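Local coordinates for protein dual function macrocyclase-peptidase POPB (Galerina marginata, PDB 5N4B) that cleaves peptide bonds after proline and macrocyclises peptides, working as a dual-function serine macrocyclase-peptidase in the biosynthesis of the amanitin toxins, at residues 88-91 with 95-98; 97-102 with 108-113. The protein carries 1 engineered substitution. All blocks are in the same frame, centred on the assembly; numbering follows the deposited sequence. Where two conformers were deposited one is given.

Contact 1 (88-91 with 95-98)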
ATOM      1  N   PRO A  88      10.555   9.350 -15.770  1.00  7.67           N
ATOM      2  CA  PRO A  88      10.768  10.804 -15.713  1.00  9.31           C
ATOM      3  C   PRO A  88       9.479  11.532 -16.077  1.00 11.00           C
ATOM      4  O   PRO A  88       8.613  10.988 -16.774  1.00 11.13           O
ATOM      5  CB  PRO A  88      11.866  11.009 -16.772  1.00 11.18           C
ATOM      6  CG  PRO A  88      11.504   9.999 -17.854  1.00  9.93           C
ATOM      7  CD  PRO A  88      10.978   8.799 -17.080  1.00  9.53           C
ATOM      8  N   THR A  89       9.385  12.780 -15.600  1.00  9.02           N
ATOM      9  CA  THR A  89       8.248  13.670 -15.847  1.00  8.78           C
ATOM     10  C   THR A  89       8.781  14.938 -16.501  1.00  9.92           C
ATOM     11  O   THR A  89       9.732  15.548 -16.018  1.00 10.09           O
ATOM     12  CB  THR A  89       7.531  14.016 -14.540  1.00 10.49           C
ATOM     13  OG1 THR A  89       7.061  12.828 -13.916  1.00 12.84           O
ATOM     14  CG2 THR A  89       6.342  14.917 -14.827  1.00 13.28           C
ATOM     15  N   LEU A  90       8.141  15.356 -17.591  1.00  9.66           N
ATOM     16  CA  LEU A  90       8.524  16.587 -18.283  1.00 10.15           C
ATOM     17  C   LEU A  90       7.685  17.720 -17.712  1.00 10.36           C
ATOM     18  O   LEU A  90       6.451  17.675 -17.784  1.00 11.96           O
ATOM     19  CB  LEU A  90       8.218  16.440 -19.786  1.00 10.71           C
ATOM     20  CG  LEU A  90       8.394  17.722 -20.610  1.00 12.32           C
ATOM     21  CD1 LEU A  90       9.787  18.267 -20.555  1.00 12.44           C
ATOM     22  CD2 LEU A  90       7.957  17.458 -22.082  1.00 14.33           C
ATOM     23  N   LEU A  91       8.353  18.683 -17.073  1.00 10.52           N
ATOM     24  CA  LEU A  91       7.689  19.871 -16.555  1.00 12.82           C
ATOM     25  C   LEU A  91       7.613  20.933 -17.641  1.00 11.91           C
ATOM     26  O   LEU A  91       8.353  20.900 -18.641  1.00 13.99           O
ATOM     27  CB  LEU A  91       8.392  20.398 -15.294  1.00 13.20           C
ATOM     28  CG  LEU A  91       8.498  19.381 -14.169  1.00 12.66           C
ATOM     29  CD1 LEU A  91       9.026  20.114 -12.901  1.00 14.42           C
ATOM     30  CD2 LEU A  91       7.166  18.719 -13.885  1.00 14.29           C
ATOM     31  N   HIS A  95      12.342  20.749 -18.707  1.00 14.01           N
ATOM     32  CA  HIS A  95      13.272  19.774 -18.159  1.00 11.37           C
ATOM     33  C   HIS A  95      12.514  18.573 -17.605  1.00 12.38           C
ATOM     34  O   HIS A  95      11.333  18.640 -17.300  1.00 12.18           O
ATOM     35  CB  HIS A  95      14.132  20.446 -17.075  1.00 13.25           C
ATOM     36  CG  HIS A  95      15.135  21.409 -17.640  1.00 13.23           C
ATOM     37  ND1 HIS A  95      16.473  21.121 -17.728  1.00 16.47           N
ATOM     38  CD2 HIS A  95      14.963  22.609 -18.255  1.00 15.73           C
ATOM     39  CE1 HIS A  95      17.105  22.141 -18.302  1.00 16.72           C
ATOM     40  NE2 HIS A  95      16.211  23.044 -18.650  1.00 16.28           N
ATOM     41  N   TRP A  96      13.248  17.478 -17.508  1.00 11.83           N
ATOM     42  CA  TRP A  96      12.733  16.202 -17.064  1.00 10.12           C
ATOM     43  C   TRP A  96      13.251  15.891 -15.667  1.00  9.89           C
ATOM     44  O   TRP A  96      14.433  16.103 -15.360  1.00 11.66           O
ATOM     45  CB  TRP A  96      13.204  15.130 -18.056  1.00 10.94           C
ATOM     46  CG  TRP A  96      12.670  15.232 -19.419  1.00 10.51           C
ATOM     47  CD1 TRP A  96      13.142  16.017 -20.398  1.00 12.29           C
ATOM     48  CD2 TRP A  96      11.587  14.509 -19.957  1.00 10.94           C
ATOM     49  NE1 TRP A  96      12.406  15.825 -21.554  1.00 14.01           N
ATOM     50  CE2 TRP A  96      11.445  14.891 -21.291  1.00 12.29           C
ATOM     51  CE3 TRP A  96      10.697  13.570 -19.440  1.00 11.06           C
ATOM     52  CZ2 TRP A  96      10.467  14.345 -22.120  1.00 12.30           C
ATOM     53  CZ3 TRP A  96       9.711  13.051 -20.271  1.00 11.60           C
ATOM     54  CH2 TRP A  96       9.627  13.427 -21.589  1.00 13.76           C
ATOM     55  N   TYR A  97      12.375  15.354 -14.836  1.00  8.77           N
ATOM     56  CA  TYR A  97      12.684  15.098 -13.432  1.00  9.36           C
ATOM     57  C   TYR A  97      12.342  13.652 -13.098  1.00  8.88           C
ATOM     58  O   TYR A  97      11.304  13.138 -13.522  1.00  9.59           O
ATOM     59  CB  TYR A  97      11.862  16.032 -12.547  1.00 10.61           C
ATOM     60  CG  TYR A  97      12.166  17.486 -12.680  1.00  9.89           C
ATOM     61  CD1 TYR A  97      11.817  18.202 -13.843  1.00 11.33           C
ATOM     62  CD2 TYR A  97      12.810  18.161 -11.662  1.00 11.00           C
ATOM     63  CE1 TYR A  97      12.094  19.574 -13.950  1.00 12.96           C
ATOM     64  CE2 TYR A  97      13.065  19.525 -11.759  1.00 13.58           C
ATOM     65  CZ  TYR A  97      12.701  20.208 -12.921  1.00 12.52           C
ATOM     66  OH  TYR A  97      12.960  21.571 -13.006  1.00 17.37           O
ATOM     67  N   TRP A  98      13.184  12.998 -12.312  1.00  8.74           N
ATOM     68  CA  TRP A  98      12.971  11.601 -11.994  1.00  7.77           C
ATOM     69  C   TRP A  98      13.673  11.287 -10.679  1.00  7.30           C
ATOM     70  O   TRP A  98      14.643  11.953 -10.288  1.00  8.98           O
ATOM     71  CB  TRP A  98      13.509  10.670 -13.114  1.00  7.62           C
ATOM     72  CG  TRP A  98      14.980  10.669 -13.265  1.00  8.14           C
ATOM     73  CD1 TRP A  98      15.859   9.756 -12.729  1.00  9.41           C
ATOM     74  CD2 TRP A  98      15.785  11.624 -13.977  1.00  8.12           C
ATOM     75  NE1 TRP A  98      17.160  10.109 -13.051  1.00 10.43           N
ATOM     76  CE2 TRP A  98      17.138  11.246 -13.811  1.00 11.09           C
ATOM     77  CE3 TRP A  98      15.499  12.762 -14.711  1.00 10.60           C
ATOM     78  CZ2 TRP A  98      18.191  11.945 -14.406  1.00 12.32           C
ATOM     79  CZ3 TRP A  98      16.553  13.453 -15.295  1.00 11.21           C
ATOM     80  CH2 TRP A  98      17.865  13.057 -15.114  1.00 11.26           C
TER
HETATM   81  O   HOH W   1       9.080  11.635 -12.474  1.00 10.21           O

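Contact 2 (97-102 with 108-113)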
ATOM      1  N   TYR A  97      12.375  15.354 -14.836  1.00  8.77           N
ATOM      2  CA  TYR A  97      12.684  15.098 -13.432  1.00  9.36           C
ATOM      3  C   TYR A  97      12.342  13.652 -13.098  1.00  8.88           C
ATOM      4  O   TYR A  97      11.304  13.138 -13.522  1.00  9.59           O
ATOM      5  CB  TYR A  97      11.862  16.032 -12.547  1.00 10.61           C
ATOM      6  CG  TYR A  97      12.166  17.486 -12.680  1.00  9.89           C
ATOM      7  CD1 TYR A  97      11.817  18.202 -13.843  1.00 11.33           C
ATOM      8  CD2 TYR A  97      12.810  18.161 -11.662  1.00 11.00           C
ATOM      9  CE1 TYR A  97      12.094  19.574 -13.950  1.00 12.96           C
ATOM     10  CE2 TYR A  97      13.065  19.525 -11.759  1.00 13.58           C
ATOM     11  CZ  TYR A  97      12.701  20.208 -12.921  1.00 12.52           C
ATOM     12  OH  TYR A  97      12.960  21.571 -13.006  1.00 17.37           O
ATOM     13  N   TRP A  98      13.184  12.998 -12.312  1.00  8.74           N
ATOM     14  CA  TRP A  98      12.971  11.601 -11.994  1.00  7.77           C
ATOM     15  C   TRP A  98      13.673  11.287 -10.679  1.00  7.30           C
ATOM     16  O   TRP A  98      14.643  11.953 -10.288  1.00  8.98           O
ATOM     17  CB  TRP A  98      13.509  10.670 -13.114  1.00  7.62           C
ATOM     18  CG  TRP A  98      14.980  10.669 -13.265  1.00  8.14           C
ATOM     19  CD1 TRP A  98      15.859   9.756 -12.729  1.00  9.41           C
ATOM     20  CD2 TRP A  98      15.785  11.624 -13.977  1.00  8.12           C
ATOM     21  NE1 TRP A  98      17.160  10.109 -13.051  1.00 10.43           N
ATOM     22  CE2 TRP A  98      17.138  11.246 -13.811  1.00 11.09           C
ATOM     23  CE3 TRP A  98      15.499  12.762 -14.711  1.00 10.60           C
ATOM     24  CZ2 TRP A  98      18.191  11.945 -14.406  1.00 12.32           C
ATOM     25  CZ3 TRP A  98      16.553  13.453 -15.295  1.00 11.21           C
ATOM     26  CH2 TRP A  98      17.865  13.057 -15.114  1.00 11.26           C
ATOM     27  N   PHE A  99      13.210  10.235 -10.014  1.00  7.18           N
ATOM     28  CA  PHE A  99      13.868   9.756  -8.792  1.00  7.41           C
ATOM     29  C   PHE A  99      14.930   8.724  -9.125  1.00  8.15           C
ATOM     30  O   PHE A  99      14.784   7.904 -10.027  1.00  8.20           O
ATOM     31  CB  PHE A  99      12.848   9.144  -7.811  1.00  7.15           C
ATOM     32  CG  PHE A  99      11.992  10.163  -7.150  1.00  7.73           C
ATOM     33  CD1 PHE A  99      12.440  10.830  -6.025  1.00 10.77           C
ATOM     34  CD2 PHE A  99      10.740  10.437  -7.653  1.00 11.02           C
ATOM     35  CE1 PHE A  99      11.644  11.775  -5.415  1.00 11.66           C
ATOM     36  CE2 PHE A  99       9.934  11.363  -7.018  1.00 13.93           C
ATOM     37  CZ  PHE A  99      10.401  12.029  -5.898  1.00 11.20           C
ATOM     38  N   TYR A 100      16.012   8.788  -8.361  1.00  8.59           N
ATOM     39  CA  TYR A 100      17.182   7.937  -8.529  1.00  8.32           C
ATOM     40  C   TYR A 100      17.716   7.529  -7.169  1.00  9.93           C
ATOM     41  O   TYR A 100      17.880   8.390  -6.302  1.00 10.09           O
ATOM     42  CB  TYR A 100      18.307   8.648  -9.331  1.00 10.18           C
ATOM     43  CG  TYR A 100      19.612   7.880  -9.450  1.00 11.47           C
ATOM     44  CD1 TYR A 100      19.662   6.652 -10.090  1.00 13.66           C
ATOM     45  CD2 TYR A 100      20.753   8.346  -8.878  1.00 11.78           C
ATOM     46  CE1 TYR A 100      20.836   5.945 -10.178  1.00 14.99           C
ATOM     47  CE2 TYR A 100      21.948   7.644  -8.978  1.00 13.97           C
ATOM     48  CZ  TYR A 100      21.938   6.444  -9.618  1.00 13.80           C
ATOM     49  OH  TYR A 100      23.154   5.774  -9.687  1.00 20.37           O
ATOM     50  N   ASN A 101      17.951   6.228  -6.969  1.00  9.00           N
ATOM     51  CA  ASN A 101      18.564   5.672  -5.765  1.00 10.32           C
ATOM     52  C   ASN A 101      19.842   4.967  -6.207  1.00 10.98           C
ATOM     53  O   ASN A 101      19.804   4.104  -7.083  1.00  9.29           O
ATOM     54  CB  ASN A 101      17.596   4.688  -5.113  1.00  9.06           C
ATOM     55  CG  ASN A 101      17.982   4.343  -3.702  1.00 11.18           C
ATOM     56  OD1 ASN A 101      19.121   3.946  -3.446  1.00 10.44           O
ATOM     57  ND2 ASN A 101      17.054   4.514  -2.768  1.00 12.15           N
ATOM     58  N   ARG A 102      20.960   5.327  -5.591  1.00 10.42           N
ATOM     59  CA  ARG A 102      22.234   4.701  -5.908  1.00 10.86           C
ATOM     60  C   ARG A 102      22.238   3.210  -5.624  1.00 10.67           C
ATOM     61  O   ARG A 102      23.064   2.489  -6.209  1.00 13.73           O
ATOM     62  CB  ARG A 102      23.380   5.392  -5.153  1.00 11.84           C
ATOM     63  CG  ARG A 102      23.613   6.821  -5.608  1.00 12.08           C
ATOM     64  CD  ARG A 102      24.433   7.665  -4.587  1.00 15.53           C
ATOM     65  NE  ARG A 102      25.780   7.149  -4.352  1.00 18.21           N
ATOM     66  CZ  ARG A 102      26.844   7.512  -5.064  1.00 16.90           C
ATOM     67  NH1 ARG A 102      26.779   8.391  -6.044  1.00 22.81           N
ATOM     68  NH2 ARG A 102      28.029   7.003  -4.745  1.00 24.27           N
ATOM     69  N   SER A 108      15.064   7.919  -2.005  1.00 10.94           N
ATOM     70  CA  SER A 108      15.535   8.211  -3.338  1.00  8.70           C
ATOM     71  C   SER A 108      15.543   9.724  -3.556  1.00 10.48           C
ATOM     72  O   SER A 108      14.837  10.478  -2.891  1.00 12.92           O
ATOM     73  CB  SER A 108      14.686   7.512  -4.384  1.00  9.77           C
ATOM     74  OG  SER A 108      14.776   6.122  -4.137  1.00 12.85           O
ATOM     75  N   VAL A 109      16.352  10.150  -4.515  1.00  9.20           N
ATOM     76  CA  VAL A 109      16.668  11.557  -4.744  1.00  9.47           C
ATOM     77  C   VAL A 109      16.063  12.016  -6.063  1.00  9.43           C
ATOM     78  O   VAL A 109      16.164  11.325  -7.075  1.00  9.00           O
ATOM     79  CB  VAL A 109      18.190  11.769  -4.756  1.00 10.64           C
ATOM     80  CG1 VAL A 109      18.546  13.196  -5.031  1.00 11.34           C
ATOM     81  CG2 VAL A 109      18.745  11.304  -3.393  1.00 11.23           C
ATOM     82  N   LEU A 110      15.440  13.190  -6.044  1.00  9.48           N
ATOM     83  CA  LEU A 110      14.809  13.753  -7.225  1.00  8.65           C
ATOM     84  C   LEU A 110      15.855  14.513  -8.034  1.00  9.43           C
ATOM     85  O   LEU A 110      16.408  15.524  -7.578  1.00 11.27           O
ATOM     86  CB  LEU A 110      13.644  14.651  -6.828  1.00  9.03           C
ATOM     87  CG  LEU A 110      12.684  15.180  -7.868  1.00 11.53           C
ATOM     88  CD1 LEU A 110      12.166  14.036  -8.774  1.00 12.66           C
ATOM     89  CD2 LEU A 110      11.521  15.917  -7.198  1.00 12.41           C
ATOM     90  N   TYR A 111      16.061  14.077  -9.257  1.00  9.16           N
ATOM     91  CA  TYR A 111      16.999  14.640 -10.221  1.00  9.85           C
ATOM     92  C   TYR A 111      16.275  15.456 -11.277  1.00 10.22           C
ATOM     93  O   TYR A 111      15.116  15.189 -11.594  1.00 10.79           O
ATOM     94  CB  TYR A 111      17.754  13.504 -10.937  1.00 10.36           C
ATOM     95  CG  TYR A 111      19.036  13.078 -10.231  1.00 11.57           C
ATOM     96  CD1 TYR A 111      19.021  12.570  -8.964  1.00 11.73           C
ATOM     97  CD2 TYR A 111      20.241  13.220 -10.824  1.00 15.35           C
ATOM     98  CE1 TYR A 111      20.198  12.220  -8.287  1.00 13.21           C
ATOM     99  CE2 TYR A 111      21.416  12.847 -10.170  1.00 16.94           C
ATOM    100  CZ  TYR A 111      21.365  12.370  -8.892  1.00 13.37           C
ATOM    101  OH  TYR A 111      22.550  12.047  -8.242  1.00 18.16           O
ATOM    102  N   ARG A 112      17.005  16.385 -11.769  1.00 11.63           N
ATOM    103  CA  ARG A 112      16.544  17.259 -12.999  0.50 12.03           C
ATOM    104  C   ARG A 112      17.554  17.241 -14.133  1.00 11.58           C
ATOM    105  O   ARG A 112      18.756  17.294 -13.962  1.00 13.33           O
ATOM    106  CB  ARG A 112      16.655  18.709 -12.486  0.50 14.02           C
ATOM    107  CG  ARG A 112      16.337  19.818 -13.513  0.50 15.00           C
ATOM    108  CD  ARG A 112      16.443  21.249 -12.930  0.50 19.67           C
ATOM    109  NE  ARG A 112      16.129  22.278 -13.957  0.50 22.86           N
ATOM    110  CZ  ARG A 112      17.006  22.803 -14.835  0.50 18.63           C
ATOM    111  NH1 ARG A 112      16.652  23.809 -15.647  0.50 26.13           N
ATOM    112  NH2 ARG A 112      18.235  22.333 -14.903  0.50 27.33           N
ATOM    113  N   SER A 113      17.033  17.053 -15.308  1.00 11.93           N
ATOM    114  CA  SER A 113      17.909  16.947 -16.462  1.00 14.09           C
ATOM    115  C   SER A 113      18.741  18.214 -16.628  1.00 13.18           C
ATOM    116  O   SER A 113      18.258  19.324 -16.435  1.00 15.62           O
ATOM    117  CB  SER A 113      17.106  16.651 -17.743  1.00 12.69           C
ATOM    118  OG  SER A 113      16.174  17.674 -18.063  1.00 13.63           O
TER
HETATM  119  O   HOH W   2      24.816   9.499  -7.483  1.00 22.25           O

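Contact 1 (88-91 with 95-98)
L90 lies flat against the indole of W96: its CB stands almost exactly on the normal of the six-membered ring, 3.6 Å from the centroid, and CD1 extends over the same face toward the pyrrole side, 3.7 Å from W96 NE1. CG of L90 is anti to the backbone N (chi1 172°), which carries both methyls along the indole. P88 adds its CB obliquely near W96 CE3 at 3.9 Å, and also meets CB of W98. On the face that carries T89 and Y97, the phenol of Y97 is crossed at about a right angle by L91, just past the strand end. L91 CD1 sits over the ring, displaced toward the rim, and is only 3.3 Å from Y97 CE1, a tight fit. Between these two layers runs the antiparallel backbone. T89 and Y97 form a hydrogen-bonded pair, T89 N to Y97 O and Y97 N to T89 O both being 2.9 Å, while L90 and W96 are the non-hydrogen-bonded pair beside it. Toward the turn, L91 N bonds H95 O at 3.0 Å. At the polar edge, a water 2.8 Å from T89 OG1 also lies within hydrogen-bonding reach of Y97 O and probably donates to it. D93, in the turn, takes the Y97 hydroxyl and H95 N; from outside the hairpin, Q414 and R411 hydrogen-bond L90 O. F418 and L446, of strands 416-423 and 443-448, cover the P88 side, whereas T89 and L91 pack on the bound peptide. The chemistry thus implies a tight hairpin turn closed by backbone bonds and D93, with one aromatic-aliphatic layer facing a neighbouring propeller blade and the other reaching the substrate.

Contact 2 (97-102 with 108-113)
W98 and Y111 face each other as a hydrogen-bonded antiparallel pair, and Y100 with V109 repeats the pattern two residues on. Of these four backbone bonds, Y111 N to W98 O is 2.8 Å and V109 N to Y100 O 2.9 Å. The CH-pi contacts lie on both faces of the sheet. On one, L110 CD1 is centred over the F99 ring, 3.8 Å from its centroid, and R112 runs beside Y97 in an extended chain with CG over the phenol. On the other, Y111 CB covers the six-membered ring of W98 at 3.9 Å from its centroid. Ring against ring, Y100 turns its edge to the face of Y111, centroids 5.6 Å apart and planes at 82°; with W98 the two form an aromatic cluster. With chi1 at 175°, trans to the backbone N, Y100 swings CD2 against the Y111 ring. Among polar side chains, N101 ND2 donates to S108 OG at 3.1 Å, nearly in its own amide plane, and also to Q105 O, while N101 OD1 takes G103 N; S108 OG further bonds a polar side chain of the bound peptide. The Y111 hydroxyl is held by D126, and R112 NE gives the Y97 hydroxyl only a weak bond, the hydroxyl's stronger partner being D93. F99 and L110 pack on strand 144-151 and on the peptide. Such a twisted antiparallel hairpin, supplying the two middle strands of a four-stranded blade, is characteristic of the seven-bladed propeller of prolyl oligopeptidases.

How the contacts relate
Contacts 1 and 2 are successive hairpins of one propeller blade, sharing strand 96-101 through Y97 and W98, so that 84-90, 96-101 and 109-113 lie in order across the sheet. Both are mostly buried. Contact 1 sits near the D93 turn and relies on aliphatic carbons over aromatic faces; contact 2 covers more surface, has a longer ladder and adds ring-to-ring packing. Its polar ends, N101 with S108 and, weakly, R112 with Y97, mark opposite ends of the ladder. Between the contacts, H95 ND1 probably bonds S113 O, and W96 O probably bonds S113 N. Each touches the bound peptide, yet both lie away from the catalytic residues.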